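Side-chain contacts in pectate lyase (Paenibacillus sp. 0602, PDB 5GT5), which cleaves polygalacturonate by eliminative depolymerisation and probably also acts on partly methylated pectin, most likely with calcium as cofactor: residues A[32-35]-A[36-40]; A[74-77]-A[78-81]; A[104-107]-A[108-112]; A[434-438]-A[439-443]. The protein carries 1 engineered substitution. One frame throughout, in Å; residues are numbered along the deposited sequence.

Contact 1: residues A[32-35]-A[36-40]; sequences KVYN and ATDLA
The carboxylate of D38 reaches back from the first turn of the helix to Y34, where OD2 accepts the backbone N of Y34 at 2.9 Å through its anti lone pair. The same oxygen lies in the plane of the tyrosine ring, at its edge, and the carboxylate itself stands at 80° to the ring. Against N35 the orientation is quite different: the two side chains cross at about a right angle, yet amide and carboxylate planes are only 30° apart. N35 CG sits between its own backbone N and carbonyl carbon, which swings OD1 over the start of the helix to accept D38 N at 3.0 Å in a nearly straight bond (N-H...O 172°). A leucine here would probably leave D38 N without this acceptor and the first helical turn less firmly held. L39 N adds a backbone bond to N35 O. On the buried flank V33 CG1 rests on L39 CB at 3.8 Å, and both side chains also meet I54 of the neighbouring strand. N35 is thus the N-cap of helix 36-43, with D38 answering back to Y34, at a strand-to-helix junction of a parallel beta-helix.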
loop_
_atom_site.group_PDB
_atom_site.type_symbol
_atom_site.label_atom_id
_atom_site.label_comp_id
_atom_site.label_asym_id
_atom_site.label_seq_id
_atom_site.Cartn_x
_atom_site.Cartn_y
_atom_site.Cartn_z
ATOM N N LYS A 32 -3.000 -1.873 -27.008
ATOM C CA LYS A 32 -1.917 -1.374 -27.845
ATOM C C LYS A 32 -2.263 0.023 -28.285
ATOM O O LYS A 32 -3.317 0.284 -28.869
ATOM C CB LYS A 32 -1.716 -2.311 -29.050
ATOM C CG LYS A 32 -1.114 -3.653 -28.628
ATOM C CD LYS A 32 -0.859 -4.583 -29.806
ATOM C CE LYS A 32 -0.288 -5.883 -29.320
ATOM N NZ LYS A 32 -0.010 -6.792 -30.490
ATOM N N VAL A 33 -1.365 0.944 -27.971
ATOM C CA VAL A 33 -1.635 2.358 -28.165
ATOM C C VAL A 33 -0.778 2.928 -29.296
ATOM O O VAL A 33 0.470 2.930 -29.222
ATOM C CB VAL A 33 -1.392 3.109 -26.831
ATOM C CG1 VAL A 33 -1.280 4.606 -27.053
ATOM C CG2 VAL A 33 -2.507 2.779 -25.830
ATOM N N TYR A 34 -1.455 3.421 -30.335
ATOM C CA TYR A 34 -0.767 3.952 -31.515
ATOM C C TYR A 34 -0.876 5.450 -31.619
ATOM O O TYR A 34 -0.115 6.081 -32.357
ATOM C CB TYR A 34 -1.347 3.324 -32.786
ATOM C CG TYR A 34 -1.221 1.820 -32.825
ATOM C CD1 TYR A 34 -2.220 0.986 -32.298
ATOM C CD2 TYR A 34 -0.109 1.218 -33.398
ATOM C CE1 TYR A 34 -2.087 -0.417 -32.336
ATOM C CE2 TYR A 34 0.028 -0.162 -33.419
ATOM C CZ TYR A 34 -0.959 -0.969 -32.896
ATOM O OH TYR A 34 -0.825 -2.338 -32.930
ATOM N N ASN A 35 -1.814 6.032 -30.883
ATOM C CA ASN A 35 -2.084 7.452 -30.964
ATOM C C ASN A 35 -2.722 7.934 -29.680
ATOM O O ASN A 35 -2.963 7.129 -28.770
ATOM C CB ASN A 35 -2.946 7.746 -32.200
ATOM C CG ASN A 35 -4.280 7.047 -32.157
ATOM O OD1 ASN A 35 -5.002 7.113 -31.170
ATOM N ND2 ASN A 35 -4.622 6.370 -33.256
ATOM N N ALA A 36 -2.965 9.235 -29.594
ATOM C CA ALA A 36 -3.466 9.844 -28.364
ATOM C C ALA A 36 -4.859 9.350 -27.995
ATOM O O ALA A 36 -5.183 9.217 -26.816
ATOM C CB ALA A 36 -3.471 11.352 -28.477
ATOM N N THR A 37 -5.701 9.082 -28.998
ATOM C CA THR A 37 -7.056 8.596 -28.696
ATOM C C THR A 37 -7.032 7.216 -28.044
ATOM O O THR A 37 -7.734 6.994 -27.057
ATOM C CB THR A 37 -7.911 8.555 -29.953
ATOM O OG1 THR A 37 -7.927 9.862 -30.542
ATOM C CG2 THR A 37 -9.346 8.153 -29.613
ATOM N N ASP A 38 -6.205 6.317 -28.571
ATOM C CA ASP A 38 -5.985 5.011 -27.950
ATOM C C ASP A 38 -5.537 5.186 -26.515
ATOM O O ASP A 38 -6.021 4.493 -25.629
ATOM C CB ASP A 38 -4.903 4.199 -28.668
ATOM C CG ASP A 38 -5.256 3.850 -30.102
ATOM O OD1 ASP A 38 -6.462 3.807 -30.487
ATOM O OD2 ASP A 38 -4.282 3.599 -30.840
ATOM N N LEU A 39 -4.630 6.130 -26.259
ATOM C CA LEU A 39 -4.144 6.314 -24.899
ATOM C C LEU A 39 -5.261 6.834 -23.991
ATOM O O LEU A 39 -5.411 6.389 -22.839
ATOM C CB LEU A 39 -2.979 7.294 -24.891
ATOM C CG LEU A 39 -2.222 7.386 -23.551
ATOM C CD1 LEU A 39 -1.604 6.052 -23.182
ATOM C CD2 LEU A 39 -1.115 8.457 -23.641
ATOM N N ALA A 40 -6.027 7.797 -24.489
ATOM C CA ALA A 40 -7.121 8.358 -23.731
ATOM C C ALA A 40 -8.153 7.303 -23.360
ATOM O O ALA A 40 -8.669 7.282 -22.232
ATOM C CB ALA A 40 -7.762 9.473 -24.479
#

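Contact 2: residues A[74-77]-A[78-81]; sequences FAKH and NDAL
K76 NZ is gripped by two oxygens, D79 OD1 at 2.9 Å in a salt bridge and the main-chain H77 O at 3.1 Å. The ammonium comes to D79 OD1 from above the carboxylate plane, 45° out of it, while the donor is also tilted from the carbonyl plane of H77. The lysine chain leaves the backbone extended, with CG anti to the backbone N, and then bends at both chi3 and chi4; this curl folds NZ back over the H77-N78 peptide to the aspartate three residues on. K76 CE follows alongside, 3.8 Å from D79 OD1.

The imidazole of H77 makes a second link, between adjacent residues. Its ND1 accepts N78 N at 2.8 Å, with the donor close to the ring plane, and the bond is moderately bent. Such a link to the next amide holds the ring against turning about its CB-CG bond.

These residues form the exit from strand 74-76, the antiparallel edge strand of a sheet of the parallel beta-helix characteristic of polysaccharide lyase family 1. The opposite edge strand of that sheet, 177-180, carries D178, a probable calcium ligand. The side chain of H77 lies near D152, also a likely calcium ligand, and its ring meets W151 edge-to-face.

The amide of N78 is turned 52° from the imidazole plane, and its ND2 is hydrogen-bonded to N149 O. N78 O in turn accepts W151 NE1.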
loop_
_atom_site.group_PDB
_atom_site.type_symbol
_atom_site.label_atom_id
_atom_site.label_comp_id
_atom_site.label_asym_id
_atom_site.label_seq_id
_atom_site.Cartn_x
_atom_site.Cartn_y
_atom_site.Cartn_z
ATOM N N PHE A 74 -7.052 13.249 -20.561
ATOM C CA PHE A 74 -6.276 14.404 -21.048
ATOM C C PHE A 74 -6.929 15.716 -20.672
ATOM O O PHE A 74 -8.158 15.845 -20.723
ATOM C CB PHE A 74 -6.208 14.408 -22.575
ATOM C CG PHE A 74 -5.226 13.432 -23.179
ATOM C CD1 PHE A 74 -5.466 12.052 -23.140
ATOM C CD2 PHE A 74 -4.111 13.897 -23.884
ATOM C CE1 PHE A 74 -4.577 11.151 -23.736
ATOM C CE2 PHE A 74 -3.208 13.003 -24.488
ATOM C CZ PHE A 74 -3.445 11.634 -24.438
ATOM N N ALA A 75 -6.103 16.708 -20.343
ATOM C CA ALA A 75 -6.571 18.074 -20.173
ATOM C C ALA A 75 -5.509 18.999 -20.723
ATOM O O ALA A 75 -4.343 18.615 -20.829
ATOM C CB ALA A 75 -6.801 18.381 -18.726
ATOM N N LYS A 76 -5.905 20.215 -21.056
ATOM C CA LYS A 76 -4.924 21.219 -21.470
ATOM C C LYS A 76 -4.082 21.624 -20.256
ATOM O O LYS A 76 -4.620 21.904 -19.179
ATOM C CB LYS A 76 -5.626 22.461 -22.038
ATOM C CG LYS A 76 -4.657 23.441 -22.677
ATOM C CD LYS A 76 -5.351 24.728 -23.136
ATOM C CE LYS A 76 -5.709 25.606 -21.930
ATOM N NZ LYS A 76 -4.535 26.153 -21.150
ATOM N N HIS A 77 -2.760 21.617 -20.425
ATOM C CA HIS A 77 -1.866 22.101 -19.369
ATOM C C HIS A 77 -1.711 23.623 -19.456
ATOM O O HIS A 77 -2.282 24.258 -20.352
ATOM C CB HIS A 77 -0.492 21.437 -19.533
ATOM C CG HIS A 77 0.206 21.152 -18.233
ATOM N ND1 HIS A 77 0.187 22.017 -17.151
ATOM C CD2 HIS A 77 0.937 20.083 -17.843
ATOM C CE1 HIS A 77 0.879 21.489 -16.163
ATOM N NE2 HIS A 77 1.341 20.314 -16.553
ATOM N N ASN A 78 -0.956 24.216 -18.536
ATOM C CA ASN A 78 -0.639 25.615 -18.680
ATOM C C ASN A 78 0.054 25.869 -20.010
ATOM O O ASN A 78 0.884 25.057 -20.472
ATOM C CB ASN A 78 0.247 26.059 -17.521
ATOM C CG ASN A 78 -0.467 25.972 -16.193
ATOM O OD1 ASN A 78 -1.606 26.437 -16.067
ATOM N ND2 ASN A 78 0.183 25.380 -15.190
ATOM N N ASP A 79 -0.295 26.992 -20.623
ATOM C CA ASP A 79 0.124 27.307 -21.980
ATOM C C ASP A 79 1.627 27.415 -22.146
ATOM O O ASP A 79 2.317 27.927 -21.261
ATOM C CB ASP A 79 -0.473 28.658 -22.385
ATOM C CG ASP A 79 -1.952 28.576 -22.699
ATOM O OD1 ASP A 79 -2.492 27.454 -22.826
ATOM O OD2 ASP A 79 -2.569 29.653 -22.814
ATOM N N ALA A 80 2.112 26.960 -23.293
ATOM C CA ALA A 80 3.468 27.268 -23.695
ATOM C C ALA A 80 3.501 28.753 -24.037
ATOM O O ALA A 80 2.649 29.260 -24.792
ATOM C CB ALA A 80 3.868 26.406 -24.892
ATOM N N LEU A 81 4.473 29.452 -23.457
ATOM C CA LEU A 81 4.643 30.893 -23.663
ATOM C C LEU A 81 5.816 31.259 -24.547
ATOM O O LEU A 81 5.861 32.388 -25.046
ATOM C CB LEU A 81 4.850 31.583 -22.312
ATOM C CG LEU A 81 3.798 31.236 -21.256
ATOM C CD1 LEU A 81 4.102 31.828 -19.869
ATOM C CD2 LEU A 81 2.425 31.677 -21.767
#

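Contact 3: residues A[104-107]-A[108-112]; sequences IFSA and NGSKI
S106 OG faces the backbone of G109 and S110 across the turn that joins strand 102-106 to strand 111-113, successive strands of one coil of a right-handed parallel beta-helix, each pairing with strands of the coils before and after. The hydroxyl oxygen accepts S110 N at 2.9 Å in a fairly straight bond (N-H...O 153°). G109 N also approaches, at 3.0 Å from S106 OG, but its bond is weak and strongly bent. A third partner is N129 O, in the turn of the following coil; because a carbonyl can only accept, the hydroxyl proton of S106 is spent there. One buried oxygen therefore takes two amides of its own turn and gives its proton to the next.

The torsion responsible is chi1 79°, which keeps OG close to both the backbone N and the carbonyl carbon of S106 and aims it into the bend. An alanine here would take away the acceptor of S110 N and the donor to N129 O, and the turn would probably be less well fixed against the adjacent coil.

Two further backbone groups are bound by the flanking coils. K111 N donates to D57 OD1 on one side, and the backbone of S110 pairs with that of E131 on the other. G109 adopts a positive phi, a conformation that favours glycine. N108 folds its side chain back over the preceding peptide, with its amide carbon CG 3.1 Å from A107 O. Beneath the bend the two serine side chains are in van der Waals contact, S110 OG 3.8 Å from S106 CB.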
loop_
_atom_site.group_PDB
_atom_site.type_symbol
_atom_site.label_atom_id
_atom_site.label_comp_id
_atom_site.label_asym_id
_atom_site.label_seq_id
_atom_site.Cartn_x
_atom_site.Cartn_y
_atom_site.Cartn_z
ATOM N N ILE A 104 2.468 0.261 -17.843
ATOM C CA ILE A 104 2.595 1.028 -19.087
ATOM C C ILE A 104 4.017 0.864 -19.579
ATOM O O ILE A 104 4.953 1.110 -18.829
ATOM C CB ILE A 104 2.263 2.552 -18.854
ATOM C CG1 ILE A 104 0.925 2.718 -18.115
ATOM C CG2 ILE A 104 2.328 3.312 -20.165
ATOM C CD1 ILE A 104 0.639 4.179 -17.662
ATOM N N PHE A 105 4.215 0.462 -20.823
ATOM C CA PHE A 105 5.553 0.208 -21.313
ATOM C C PHE A 105 5.595 0.352 -22.819
ATOM O O PHE A 105 4.540 0.491 -23.461
ATOM C CB PHE A 105 6.045 -1.200 -20.895
ATOM C CG PHE A 105 5.561 -2.320 -21.797
ATOM C CD1 PHE A 105 4.233 -2.768 -21.718
ATOM C CD2 PHE A 105 6.431 -2.920 -22.690
ATOM C CE1 PHE A 105 3.789 -3.787 -22.559
ATOM C CE2 PHE A 105 5.990 -3.952 -23.527
ATOM C CZ PHE A 105 4.670 -4.371 -23.457
ATOM N N SER A 106 6.813 0.331 -23.371
ATOM C CA SER A 106 6.962 0.085 -24.819
ATOM C C SER A 106 8.032 -0.949 -25.051
ATOM O O SER A 106 8.895 -1.177 -24.202
ATOM C CB SER A 106 7.289 1.370 -25.579
ATOM O OG SER A 106 8.680 1.711 -25.450
ATOM N N ALA A 107 7.983 -1.580 -26.228
ATOM C CA ALA A 107 8.933 -2.622 -26.551
ATOM C C ALA A 107 10.298 -2.061 -26.949
ATOM O O ALA A 107 11.296 -2.723 -26.776
ATOM C CB ALA A 107 8.416 -3.507 -27.692
ATOM N N ASN A 108 10.346 -0.840 -27.468
ATOM C CA ASN A 108 11.625 -0.350 -27.992
ATOM C C ASN A 108 11.951 1.098 -27.664
ATOM O O ASN A 108 12.647 1.794 -28.415
ATOM C CB ASN A 108 11.753 -0.625 -29.492
ATOM C CG ASN A 108 11.947 -2.096 -29.793
ATOM O OD1 ASN A 108 13.000 -2.677 -29.503
ATOM N ND2 ASN A 108 10.936 -2.706 -30.374
ATOM N N GLY A 109 11.462 1.559 -26.528
ATOM C CA GLY A 109 11.870 2.869 -26.046
ATOM C C GLY A 109 11.177 4.014 -26.747
ATOM O O GLY A 109 11.829 5.012 -27.068
ATOM N N SER A 110 9.876 3.896 -26.986
ATOM C CA SER A 110 9.089 4.972 -27.575
ATOM C C SER A 110 9.102 6.221 -26.699
ATOM O O SER A 110 9.236 6.148 -25.470
ATOM C CB SER A 110 7.636 4.529 -27.762
ATOM O OG SER A 110 7.542 3.504 -28.768
ATOM N N LYS A 111 8.939 7.366 -27.346
ATOM C CA LYS A 111 8.963 8.683 -26.700
ATOM C C LYS A 111 7.568 9.205 -26.405
ATOM O O LYS A 111 6.632 9.027 -27.210
ATOM C CB LYS A 111 9.695 9.706 -27.578
ATOM C CG LYS A 111 11.160 9.387 -27.798
ATOM C CD LYS A 111 11.788 10.399 -28.743
ATOM C CE LYS A 111 13.202 9.987 -29.090
ATOM N NZ LYS A 111 13.916 11.078 -29.802
ATOM N N ILE A 112 7.426 9.846 -25.255
ATOM C CA ILE A 112 6.218 10.553 -24.841
ATOM C C ILE A 112 6.558 12.035 -24.860
ATOM O O ILE A 112 7.393 12.478 -24.057
ATOM C CB ILE A 112 5.819 10.167 -23.401
ATOM C CG1 ILE A 112 5.589 8.645 -23.287
ATOM C CG2 ILE A 112 4.580 10.935 -22.926
ATOM C CD1 ILE A 112 4.477 8.147 -24.146
#

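Contact 4: residues A[434-438]-A[439-443]; sequences LSWSK and DNWLK
W436 holds its indole between its backbone N and carbonyl carbon (chi1 50°), while W441 and N440 each set CG beside their own backbone N, bringing the three together. The edge of W436 is driven into the face of W441, a T-shaped stack with planes at 73°, and W436 NE1 lies 3.2 Å from W441 CE2. N440 CB makes a CH-pi contact over the centre of the five-membered ring of W436, 3.3 Å from the centroid. L434 CD1 lies over the opposite face, toward the rim, and the ring of Y446 also stacks on W436. In the plane of the W441 ring, NE1 donates to a water, 3.0 Å away, that also bonds to L434 O.

S437 O is gripped twice from the same face, by N440 N and by N440 ND2, each at 2.9 Å. S437 OG donates to the syn lone pair of D439 OD1 at 2.6 Å. K443 NZ donates to N440 OD1 at 2.8 Å. K438 NZ runs off to E24 and E53. The bonds from N440 N to S437 O and from W441 N to K438 O form successive i-to-i+3 turns, a short helical bend packed on strand 102-106 of the beta-helix.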
loop_
_atom_site.group_PDB
_atom_site.type_symbol
_atom_site.label_atom_id
_atom_site.label_comp_id
_atom_site.label_asym_id
_atom_site.label_seq_id
_atom_site.Cartn_x
_atom_site.Cartn_y
_atom_site.Cartn_z
ATOM N N LEU A 434 17.610 -2.172 -23.414
ATOM C CA LEU A 434 17.425 -3.594 -23.295
ATOM C C LEU A 434 16.545 -4.067 -24.363
ATOM O O LEU A 434 15.486 -3.577 -24.522
ATOM C CB LEU A 434 16.727 -3.980 -22.019
ATOM C CG LEU A 434 17.505 -4.338 -20.865
ATOM C CD1 LEU A 434 16.656 -4.775 -19.707
ATOM C CD2 LEU A 434 18.548 -5.342 -21.190
ATOM N N SER A 435 17.009 -5.074 -25.056
ATOM C CA SER A 435 16.289 -5.638 -26.121
ATOM C C SER A 435 16.172 -7.059 -25.667
ATOM O O SER A 435 17.135 -7.764 -25.602
ATOM C CB SER A 435 17.081 -5.523 -27.473
ATOM O OG SER A 435 17.289 -4.160 -27.869
ATOM N N TRP A 436 15.013 -7.406 -25.218
ATOM C CA TRP A 436 14.606 -8.763 -24.895
ATOM C C TRP A 436 13.159 -8.869 -25.324
ATOM O O TRP A 436 12.545 -7.863 -25.703
ATOM C CB TRP A 436 14.779 -9.084 -23.402
ATOM C CG TRP A 436 14.200 -8.079 -22.403
ATOM C CD1 TRP A 436 13.326 -7.058 -22.662
ATOM C CD2 TRP A 436 14.467 -8.032 -20.998
ATOM N NE1 TRP A 436 13.023 -6.397 -21.500
ATOM C CE2 TRP A 436 13.718 -6.969 -20.460
ATOM C CE3 TRP A 436 15.261 -8.799 -20.132
ATOM C CZ2 TRP A 436 13.752 -6.641 -19.106
ATOM C CZ3 TRP A 436 15.285 -8.488 -18.798
ATOM C CH2 TRP A 436 14.547 -7.416 -18.289
ATOM N N SER A 437 12.607 -10.072 -25.284
ATOM C CA SER A 437 11.228 -10.241 -25.727
ATOM C C SER A 437 10.322 -9.382 -24.854
ATOM O O SER A 437 10.565 -9.233 -23.647
ATOM C CB SER A 437 10.795 -11.720 -25.732
ATOM O OG SER A 437 10.945 -12.313 -24.466
ATOM N N LYS A 438 9.302 -8.779 -25.463
ATOM C CA LYS A 438 8.598 -7.692 -24.775
ATOM C C LYS A 438 7.843 -8.141 -23.528
ATOM O O LYS A 438 7.550 -7.310 -22.657
ATOM C CB LYS A 438 7.703 -6.901 -25.733
ATOM C CG LYS A 438 6.519 -7.683 -26.270
ATOM C CD LYS A 438 5.724 -6.828 -27.214
ATOM C CE LYS A 438 4.514 -7.580 -27.760
ATOM N NZ LYS A 438 3.768 -6.722 -28.738
ATOM N N ASP A 439 7.559 -9.440 -23.400
ATOM C CA ASP A 439 6.904 -9.942 -22.185
ATOM C C ASP A 439 7.771 -9.676 -20.939
ATOM O O ASP A 439 7.262 -9.618 -19.819
ATOM C CB ASP A 439 6.589 -11.432 -22.310
ATOM C CG ASP A 439 7.834 -12.255 -22.476
ATOM O OD1 ASP A 439 8.543 -12.019 -23.474
ATOM O OD2 ASP A 439 8.106 -13.126 -21.620
ATOM N N ASN A 440 9.080 -9.500 -21.133
ATOM C CA ASN A 440 9.939 -9.249 -20.005
ATOM C C ASN A 440 9.679 -7.922 -19.323
ATOM O O ASN A 440 10.037 -7.758 -18.153
ATOM C CB ASN A 440 11.385 -9.335 -20.440
ATOM C CG ASN A 440 11.807 -10.752 -20.692
ATOM O OD1 ASN A 440 11.945 -11.531 -19.748
ATOM N ND2 ASN A 440 12.032 -11.096 -21.972
ATOM N N TRP A 441 9.081 -6.992 -20.057
ATOM C CA TRP A 441 8.732 -5.694 -19.490
ATOM C C TRP A 441 7.587 -5.775 -18.484
ATOM O O TRP A 441 7.419 -4.869 -17.658
ATOM C CB TRP A 441 8.426 -4.661 -20.586
ATOM C CG TRP A 441 9.644 -4.271 -21.356
ATOM C CD1 TRP A 441 9.872 -4.483 -22.687
ATOM C CD2 TRP A 441 10.834 -3.642 -20.843
ATOM N NE1 TRP A 441 11.111 -4.027 -23.037
ATOM C CE2 TRP A 441 11.725 -3.496 -21.931
ATOM C CE3 TRP A 441 11.231 -3.176 -19.571
ATOM C CZ2 TRP A 441 12.985 -2.909 -21.802
ATOM C CZ3 TRP A 441 12.492 -2.595 -19.437
ATOM C CH2 TRP A 441 13.362 -2.473 -20.547
ATOM N N LEU A 442 6.838 -6.873 -18.499
ATOM C CA LEU A 442 5.744 -7.070 -17.554
ATOM C C LEU A 442 6.181 -7.755 -16.269
ATOM O O LEU A 442 5.448 -7.748 -15.290
ATOM C CB LEU A 442 4.642 -7.917 -18.211
ATOM C CG LEU A 442 4.050 -7.392 -19.518
ATOM C CD1 LEU A 442 2.840 -8.266 -19.930
ATOM C CD2 LEU A 442 3.653 -5.938 -19.434
ATOM N N LYS A 443 7.347 -8.381 -16.288
ATOM C CA LYS A 443 7.840 -9.130 -15.120
ATOM C C LYS A 443 8.489 -8.233 -14.081
ATOM O O LYS A 443 8.958 -7.124 -14.396
ATOM C CB LYS A 443 8.877 -10.147 -15.593
ATOM C CG LYS A 443 8.360 -11.134 -16.663
ATOM C CD LYS A 443 9.520 -12.040 -17.103
ATOM C CE LYS A 443 9.137 -12.957 -18.231
ATOM N NZ LYS A 443 10.367 -13.609 -18.800
HETATM O O HOH W 1 12.975 -4.489 -25.287
HETATM O O HOH W 2 10.776 -5.491 -26.058
#

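In the fold
Contacts 1 and 2 meet through F74, whose CE1 lies 3.7 Å from A40 CB, so the helix of contact 1 packs against the strand that opens contact 2. Contacts 3 and 4, with centres about 11 Å apart, meet where the F105 ring packs on the 438-442 bend, F105 CD2 coming within 3.4 Å of W441 CB. Contacts 1 and 4 come together where the amino groups of K32 and K438 both form salt bridges with E24. Contact 2 is the one near the probable calcium site, with H77 about 6 Å from D152 and about 8 Å from D174, measured between side chains; the other three lie away from it.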